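Local atomic coordinates of ATP-dependent protease (PDB entry 7CAY), a protein that probably binds protein substrates, being a homologue of the N-terminal substrate-binding domain of the ATP-dependent Lon protease. Residues 154-165 and 181-192. Sequence-based numbering, arbitrary orientation.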
ATOM      1  N   ALA A 154     -16.419   6.850   1.724  1.00 84.24           N
ATOM      2  CA  ALA A 154     -16.448   5.602   0.964  1.00 78.95           C
ATOM      3  C   ALA A 154     -15.051   5.020   0.786  1.00 73.08           C
ATOM      4  O   ALA A 154     -14.862   3.802   0.874  1.00 70.10           O
ATOM      5  CB  ALA A 154     -17.108   5.829  -0.396  1.00 79.13           C
ATOM      6  N   ALA A 155     -14.060   5.873   0.526  1.00 74.53           N
ATOM      7  CA  ALA A 155     -12.698   5.379   0.371  1.00 70.73           C
ATOM      8  C   ALA A 155     -12.148   4.836   1.682  1.00 70.62           C
ATOM      9  O   ALA A 155     -11.355   3.887   1.674  1.00 69.47           O
ATOM     10  CB  ALA A 155     -11.792   6.483  -0.170  1.00 70.17           C
ATOM     11  N   TRP A 156     -12.560   5.408   2.814  1.00 71.57           N
ATOM     12  CA  TRP A 156     -12.031   4.956   4.097  1.00 71.43           C
ATOM     13  C   TRP A 156     -12.605   3.598   4.482  1.00 70.36           C
ATOM     14  O   TRP A 156     -11.860   2.679   4.843  1.00 68.41           O
ATOM     15  CB  TRP A 156     -12.316   5.993   5.184  1.00 74.36           C
ATOM     16  CG  TRP A 156     -11.488   5.771   6.409  1.00 73.95           C
ATOM     17  CD1 TRP A 156     -10.234   6.253   6.649  1.00 72.73           C
ATOM     18  CD2 TRP A 156     -11.843   4.989   7.555  1.00 74.74           C
ATOM     19  NE1 TRP A 156      -9.791   5.829   7.877  1.00 72.63           N
ATOM     20  CE2 TRP A 156     -10.760   5.050   8.453  1.00 73.89           C
ATOM     21  CE3 TRP A 156     -12.974   4.247   7.911  1.00 76.15           C
ATOM     22  CZ2 TRP A 156     -10.774   4.397   9.683  1.00 74.89           C
ATOM     23  CZ3 TRP A 156     -12.987   3.602   9.132  1.00 76.82           C
ATOM     24  CH2 TRP A 156     -11.894   3.680  10.003  1.00 76.37           C
ATOM     25  N   VAL A 157     -13.931   3.450   4.414  1.00 72.47           N
ATOM     26  CA  VAL A 157     -14.550   2.162   4.717  1.00 71.73           C
ATOM     27  C   VAL A 157     -14.093   1.105   3.721  1.00 68.49           C
ATOM     28  O   VAL A 157     -14.015  -0.084   4.055  1.00 66.92           O
ATOM     29  CB  VAL A 157     -16.090   2.300   4.749  1.00 75.02           C
ATOM     30  CG1 VAL A 157     -16.612   2.876   3.445  1.00 75.89           C
ATOM     31  CG2 VAL A 157     -16.755   0.961   5.039  1.00 74.92           C
ATOM     32  N   GLY A 158     -13.758   1.518   2.498  1.00 70.41           N
ATOM     33  CA  GLY A 158     -13.278   0.564   1.512  1.00 68.18           C
ATOM     34  C   GLY A 158     -11.899   0.027   1.845  1.00 64.92           C
ATOM     35  O   GLY A 158     -11.667  -1.186   1.813  1.00 64.37           O
ATOM     36  N   TRP A 159     -10.962   0.921   2.171  1.00 66.37           N
ATOM     37  CA  TRP A 159      -9.622   0.482   2.540  1.00 64.44           C
ATOM     38  C   TRP A 159      -9.600  -0.299   3.848  1.00 67.16           C
ATOM     39  O   TRP A 159      -8.681  -1.093   4.063  1.00 66.23           O
ATOM     40  CB  TRP A 159      -8.674   1.682   2.645  1.00 63.75           C
ATOM     41  CG  TRP A 159      -8.398   2.399   1.343  1.00 63.10           C
ATOM     42  CD1 TRP A 159      -8.418   3.749   1.133  1.00 64.66           C
ATOM     43  CD2 TRP A 159      -8.052   1.806   0.081  1.00 60.97           C
ATOM     44  NE1 TRP A 159      -8.113   4.032  -0.175  1.00 63.91           N
ATOM     45  CE2 TRP A 159      -7.883   2.858  -0.843  1.00 61.40           C
ATOM     46  CE3 TRP A 159      -7.871   0.487  -0.357  1.00 57.52           C
ATOM     47  CZ2 TRP A 159      -7.540   2.634  -2.174  1.00 59.23           C
ATOM     48  CZ3 TRP A 159      -7.539   0.270  -1.678  1.00 56.04           C
ATOM     49  CH2 TRP A 159      -7.375   1.336  -2.573  1.00 56.86           C
ATOM     50  N   ARG A 160     -10.584  -0.096   4.725  1.00 64.24           N
ATOM     51  CA  ARG A 160     -10.565  -0.758   6.025  1.00 65.94           C
ATOM     52  C   ARG A 160     -11.143  -2.166   5.946  1.00 64.25           C
ATOM     53  O   ARG A 160     -10.565  -3.113   6.493  1.00 62.77           O
ATOM     54  CB  ARG A 160     -11.324   0.079   7.056  1.00 70.31           C
ATOM     55  CG  ARG A 160     -10.640   1.391   7.398  1.00 71.86           C
ATOM     56  CD  ARG A 160      -9.259   1.167   7.996  1.00 71.47           C
ATOM     57  NE  ARG A 160      -8.263   2.036   7.380  1.00 72.08           N
ATOM     58  CZ  ARG A 160      -7.411   1.642   6.438  1.00 72.26           C
ATOM     59  NH1 ARG A 160      -6.539   2.500   5.929  1.00 72.63           N
ATOM     60  NH2 ARG A 160      -7.424   0.387   6.011  1.00 71.57           N
ATOM     61  N   LEU A 161     -12.294  -2.319   5.283  1.00 66.11           N
ATOM     62  CA  LEU A 161     -12.864  -3.651   5.095  1.00 66.48           C
ATOM     63  C   LEU A 161     -11.914  -4.548   4.315  1.00 65.67           C
ATOM     64  O   LEU A 161     -11.757  -5.733   4.638  1.00 66.09           O
ATOM     65  CB  LEU A 161     -14.212  -3.553   4.383  1.00 67.30           C
ATOM     66  CG  LEU A 161     -15.435  -3.245   5.245  1.00 69.01           C
ATOM     67  CD1 LEU A 161     -16.692  -3.303   4.397  1.00 70.57           C
ATOM     68  CD2 LEU A 161     -15.517  -4.226   6.400  1.00 69.44           C
ATOM     69  N   ALA A 162     -11.269  -3.996   3.283  1.00 66.96           N
ATOM     70  CA  ALA A 162     -10.291  -4.755   2.513  1.00 64.10           C
ATOM     71  C   ALA A 162      -9.171  -5.289   3.393  1.00 62.97           C
ATOM     72  O   ALA A 162      -8.663  -6.390   3.153  1.00 63.43           O
ATOM     73  CB  ALA A 162      -9.721  -3.879   1.398  1.00 62.18           C
ATOM     74  N   GLU A 163      -8.782  -4.534   4.419  1.00 62.73           N
ATOM     75  CA  GLU A 163      -7.715  -4.969   5.312  1.00 62.51           C
ATOM     76  C   GLU A 163      -8.191  -6.057   6.270  1.00 63.21           C
ATOM     77  O   GLU A 163      -7.484  -7.047   6.485  1.00 62.37           O
ATOM     78  CB  GLU A 163      -7.174  -3.768   6.086  1.00 64.63           C
ATOM     79  CG  GLU A 163      -5.947  -4.057   6.930  1.00 66.21           C
ATOM     80  CD  GLU A 163      -5.472  -2.839   7.697  1.00 69.14           C
ATOM     81  OE1 GLU A 163      -5.987  -1.731   7.433  1.00 70.40           O
ATOM     82  OE2 GLU A 163      -4.586  -2.991   8.566  1.00 70.08           O
ATOM     83  N   LEU A 164      -9.389  -5.902   6.838  1.00 63.54           N
ATOM     84  CA  LEU A 164      -9.853  -6.828   7.867  1.00 64.62           C
ATOM     85  C   LEU A 164     -10.394  -8.124   7.275  1.00 65.17           C
ATOM     86  O   LEU A 164     -10.163  -9.202   7.831  1.00 66.89           O
ATOM     87  CB  LEU A 164     -10.921  -6.156   8.730  1.00 65.97           C
ATOM     88  CG  LEU A 164     -10.482  -5.581  10.080  1.00 66.40           C
ATOM     89  CD1 LEU A 164      -9.207  -4.766   9.946  1.00 63.68           C
ATOM     90  CD2 LEU A 164     -11.598  -4.733  10.674  1.00 69.44           C
ATOM     91  N   LEU A 165     -11.116  -8.044   6.160  1.00 66.87           N
ATOM     92  CA  LEU A 165     -11.738  -9.224   5.584  1.00 66.71           C
ATOM     93  C   LEU A 165     -10.688 -10.138   4.951  1.00 65.17           C
ATOM     94  O   LEU A 165      -9.710  -9.666   4.366  1.00 63.14           O
ATOM     95  CB  LEU A 165     -12.772  -8.819   4.540  1.00 66.71           C
ATOM     96  CG  LEU A 165     -14.121  -8.379   5.110  1.00 68.48           C
ATOM     97  CD1 LEU A 165     -14.850  -7.461   4.148  1.00 68.75           C
ATOM     98  CD2 LEU A 165     -14.975  -9.597   5.436  1.00 70.40           C
ATOM     99  N   PRO A 181     -13.609   5.032  -5.332  1.00 71.95           N
ATOM    100  CA  PRO A 181     -14.004   4.428  -4.049  1.00 69.83           C
ATOM    101  C   PRO A 181     -15.294   3.630  -4.117  1.00 69.22           C
ATOM    102  O   PRO A 181     -15.419   2.610  -3.428  1.00 68.52           O
ATOM    103  CB  PRO A 181     -14.141   5.643  -3.119  1.00 72.50           C
ATOM    104  CG  PRO A 181     -13.294   6.703  -3.749  1.00 73.15           C
ATOM    105  CD  PRO A 181     -13.416   6.489  -5.226  1.00 73.51           C
ATOM    106  N   HIS A 182     -16.261   4.062  -4.925  1.00 72.83           N
ATOM    107  CA  HIS A 182     -17.550   3.378  -4.951  1.00 72.68           C
ATOM    108  C   HIS A 182     -17.483   2.081  -5.749  1.00 71.54           C
ATOM    109  O   HIS A 182     -18.025   1.057  -5.315  1.00 70.69           O
ATOM    110  CB  HIS A 182     -18.623   4.308  -5.514  1.00 74.75           C
ATOM    111  CG  HIS A 182     -18.648   5.656  -4.862  1.00 74.79           C
ATOM    112  ND1 HIS A 182     -18.042   6.762  -5.418  1.00 75.15           N
ATOM    113  CD2 HIS A 182     -19.194   6.072  -3.696  1.00 75.82           C
ATOM    114  CE1 HIS A 182     -18.220   7.804  -4.625  1.00 76.83           C
ATOM    115  NE2 HIS A 182     -18.916   7.413  -3.574  1.00 77.55           N
ATOM    116  N   ARG A 183     -16.825   2.097  -6.911  1.00 71.21           N
ATOM    117  CA  ARG A 183     -16.618   0.851  -7.641  1.00 69.87           C
ATOM    118  C   ARG A 183     -15.712  -0.094  -6.866  1.00 65.02           C
ATOM    119  O   ARG A 183     -15.792  -1.316  -7.041  1.00 63.91           O
ATOM    120  CB  ARG A 183     -16.043   1.131  -9.030  1.00 70.76           C
ATOM    121  CG  ARG A 183     -17.060   0.959 -10.150  1.00 74.03           C
ATOM    122  CD  ARG A 183     -16.451   1.175 -11.529  1.00 75.41           C
ATOM    123  NE  ARG A 183     -16.190   2.585 -11.808  1.00 78.42           N
ATOM    124  CZ  ARG A 183     -14.977   3.105 -11.970  1.00 78.78           C
ATOM    125  NH1 ARG A 183     -13.904   2.328 -11.893  1.00 76.98           N
ATOM    126  NH2 ARG A 183     -14.838   4.400 -12.220  1.00 80.78           N
ATOM    127  N   ARG A 184     -14.849   0.452  -6.006  1.00 66.41           N
ATOM    128  CA  ARG A 184     -14.065  -0.383  -5.103  1.00 63.98           C
ATOM    129  C   ARG A 184     -14.974  -1.136  -4.140  1.00 65.23           C
ATOM    130  O   ARG A 184     -14.830  -2.348  -3.948  1.00 63.04           O
ATOM    131  CB  ARG A 184     -13.063   0.482  -4.339  1.00 63.95           C
ATOM    132  CG  ARG A 184     -11.617   0.039  -4.464  1.00 62.69           C
ATOM    133  CD  ARG A 184     -10.710   0.941  -3.646  1.00 62.90           C
ATOM    134  NE  ARG A 184     -10.385   2.182  -4.345  1.00 63.69           N
ATOM    135  CZ  ARG A 184     -10.301   3.371  -3.756  1.00 64.31           C
ATOM    136  NH1 ARG A 184     -10.539   3.485  -2.455  1.00 64.39           N
ATOM    137  NH2 ARG A 184      -9.991   4.446  -4.468  1.00 65.00           N
ATOM    138  N   LEU A 185     -15.930  -0.428  -3.534  1.00 67.41           N
ATOM    139  CA  LEU A 185     -16.879  -1.065  -2.628  1.00 69.10           C
ATOM    140  C   LEU A 185     -17.846  -1.989  -3.356  1.00 69.54           C
ATOM    141  O   LEU A 185     -18.388  -2.910  -2.734  1.00 69.11           O
ATOM    142  CB  LEU A 185     -17.654   0.001  -1.852  1.00 71.07           C
ATOM    143  CG  LEU A 185     -16.866   0.741  -0.768  1.00 70.46           C
ATOM    144  CD1 LEU A 185     -17.562   2.036  -0.382  1.00 72.90           C
ATOM    145  CD2 LEU A 185     -16.682  -0.148   0.453  1.00 69.36           C
ATOM    146  N   GLU A 186     -18.072  -1.771  -4.653  1.00 67.80           N
ATOM    147  CA  GLU A 186     -18.990  -2.633  -5.391  1.00 69.73           C
ATOM    148  C   GLU A 186     -18.383  -4.012  -5.626  1.00 68.44           C
ATOM    149  O   GLU A 186     -19.087  -5.026  -5.546  1.00 68.07           O
ATOM    150  CB  GLU A 186     -19.380  -1.974  -6.716  1.00 72.07           C
ATOM    151  CG  GLU A 186     -20.582  -2.611  -7.402  1.00 74.93           C
ATOM    152  CD  GLU A 186     -21.878  -2.399  -6.635  1.00 78.53           C
ATOM    153  OE1 GLU A 186     -22.357  -1.245  -6.570  1.00 80.52           O
ATOM    154  OE2 GLU A 186     -22.414  -3.390  -6.093  1.00 79.12           O
ATOM    155  N   GLN A 187     -17.082  -4.077  -5.912  1.00 67.13           N
ATOM    156  CA  GLN A 187     -16.420  -5.369  -6.049  1.00 67.57           C
ATOM    157  C   GLN A 187     -15.946  -5.918  -4.712  1.00 65.97           C
ATOM    158  O   GLN A 187     -15.833  -7.140  -4.559  1.00 65.68           O
ATOM    159  CB  GLN A 187     -15.242  -5.277  -7.025  1.00 66.57           C
ATOM    160  CG  GLN A 187     -13.996  -4.607  -6.477  1.00 65.83           C
ATOM    161  CD  GLN A 187     -12.791  -4.803  -7.384  1.00 65.38           C
ATOM    162  OE1 GLN A 187     -12.814  -5.632  -8.298  1.00 65.81           O
ATOM    163  NE2 GLN A 187     -11.729  -4.041  -7.135  1.00 64.46           N
ATOM    164  N   LEU A 188     -15.671  -5.044  -3.739  1.00 66.06           N
ATOM    165  CA  LEU A 188     -15.448  -5.510  -2.375  1.00 67.46           C
ATOM    166  C   LEU A 188     -16.693  -6.187  -1.823  1.00 73.59           C
ATOM    167  O   LEU A 188     -16.598  -7.060  -0.952  1.00 74.94           O
ATOM    168  CB  LEU A 188     -15.030  -4.338  -1.486  1.00 66.10           C
ATOM    169  CG  LEU A 188     -14.656  -4.620  -0.030  1.00 65.74           C
ATOM    170  CD1 LEU A 188     -13.455  -5.549   0.045  1.00 63.37           C
ATOM    171  CD2 LEU A 188     -14.378  -3.318   0.705  1.00 66.55           C
ATOM    172  N   LEU A 189     -17.869  -5.803  -2.328  1.00 70.08           N
ATOM    173  CA  LEU A 189     -19.112  -6.448  -1.925  1.00 75.16           C
ATOM    174  C   LEU A 189     -19.221  -7.859  -2.488  1.00 78.77           C
ATOM    175  O   LEU A 189     -19.792  -8.742  -1.838  1.00 79.41           O
ATOM    176  CB  LEU A 189     -20.300  -5.595  -2.376  1.00 76.29           C
ATOM    177  CG  LEU A 189     -21.708  -6.139  -2.138  1.00 77.34           C
ATOM    178  CD1 LEU A 189     -21.913  -6.432  -0.664  1.00 77.74           C
ATOM    179  CD2 LEU A 189     -22.753  -5.159  -2.643  1.00 79.25           C
ATOM    180  N   ALA A 190     -18.679  -8.092  -3.686  1.00 76.81           N
ATOM    181  CA  ALA A 190     -18.734  -9.427  -4.273  1.00 78.04           C
ATOM    182  C   ALA A 190     -17.814 -10.395  -3.538  1.00 78.40           C
ATOM    183  O   ALA A 190     -18.185 -11.550  -3.296  1.00 80.58           O
ATOM    184  CB  ALA A 190     -18.370  -9.365  -5.757  1.00 77.34           C
ATOM    185  N   TRP A 191     -16.616  -9.944  -3.174  1.00 80.95           N
ATOM    186  CA  TRP A 191     -15.640 -10.789  -2.500  1.00 77.69           C
ATOM    187  C   TRP A 191     -15.955 -11.009  -1.028  1.00 84.15           C
ATOM    188  O   TRP A 191     -15.237 -11.765  -0.364  1.00 83.96           O
ATOM    189  CB  TRP A 191     -14.246 -10.181  -2.641  1.00 69.01           C
ATOM    190  CG  TRP A 191     -13.803 -10.100  -4.055  1.00 63.59           C
ATOM    191  CD1 TRP A 191     -14.169 -10.929  -5.075  1.00 63.37           C
ATOM    192  CD2 TRP A 191     -12.924  -9.127  -4.623  1.00 59.67           C
ATOM    193  NE1 TRP A 191     -13.562 -10.537  -6.244  1.00 61.25           N
ATOM    194  CE2 TRP A 191     -12.793  -9.432  -5.992  1.00 58.73           C
ATOM    195  CE3 TRP A 191     -12.232  -8.030  -4.105  1.00 57.06           C
ATOM    196  CZ2 TRP A 191     -11.998  -8.680  -6.850  1.00 56.56           C
ATOM    197  CZ3 TRP A 191     -11.445  -7.285  -4.958  1.00 55.62           C
ATOM    198  CH2 TRP A 191     -11.334  -7.613  -6.315  1.00 55.28           C
ATOM    199  N   MET A 192     -16.991 -10.373  -0.510  1.00 80.91           N
ATOM    200  CA  MET A 192     -17.360 -10.560   0.883  1.00 86.52           C
ATOM    201  C   MET A 192     -17.840 -11.990   1.098  1.00 91.77           C
ATOM    202  O   MET A 192     -18.633 -12.499   0.297  1.00 91.85           O
ATOM    203  CB  MET A 192     -18.447  -9.564   1.273  1.00 86.84           C
ATOM    204  CG  MET A 192     -18.609  -9.368   2.765  1.00 86.65           C
ATOM    205  SD  MET A 192     -19.110  -7.682   3.126  1.00 86.81           S
ATOM    206  CE  MET A 192     -17.878  -6.772   2.194  1.00 83.32           C
TER
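Two helices of the C-terminal helical bundle in this Lon N-terminal-like protein, running the same way and crossing at 36°, pack through small residues at their N-terminal ends, where Ala154 and Ala155 meet Pro181. The axes of 154-164 and 181-190 approach to 8.7 Å. The methyl of Ala155 lies 3.9 Å from CB of Pro181; proline, which lacks a backbone N-H, suits the first turn of a helix, where the N-H groups have no acceptor within the helix. One turn on, Gly158 lets Leu185 settle on the bare backbone, CD2 being 3.6 Å from Gly158 CA, while CD1 of the same leucine reaches the methyl of Ala154 and CG1 of Val157. Leu188 points CG anti to its backbone N (chi1 -176°), which sends CD2 against Gly158 O and Leu161 CB, 3.7 Å from the latter, and turns CD1 to Ala162. Where the helices have spread, the long, flexible Met192 bridges the wider gap, its CE 3.7 Å from Leu165 CD1. Along one flank Arg184 lies over a face of the Trp159 indole, with ring and guanidinium planes 12° apart. Arg184 CD makes a CH-pi contact 3.9 Å from the centroid of the Trp159 six-membered ring, and a bend at chi3 lays the guanidinium over the ring's rim; Pro181 CA covers the other guanidinium face. Partners outside the two segments hold the polar ends: Arg184 NE bonds to Glu178 O and Trp159 NE1 to Asp116 OD1, which also makes a long, weak ion pair with Arg184 NH1. Helix 126-134 packs on Val157 and Leu161 through Leu132, helix 169-177 meets Ala162 through Leu175, and Arg92 of strand 83-100 touches both Trp159 and Arg184, joining the pair to the beta-sheet.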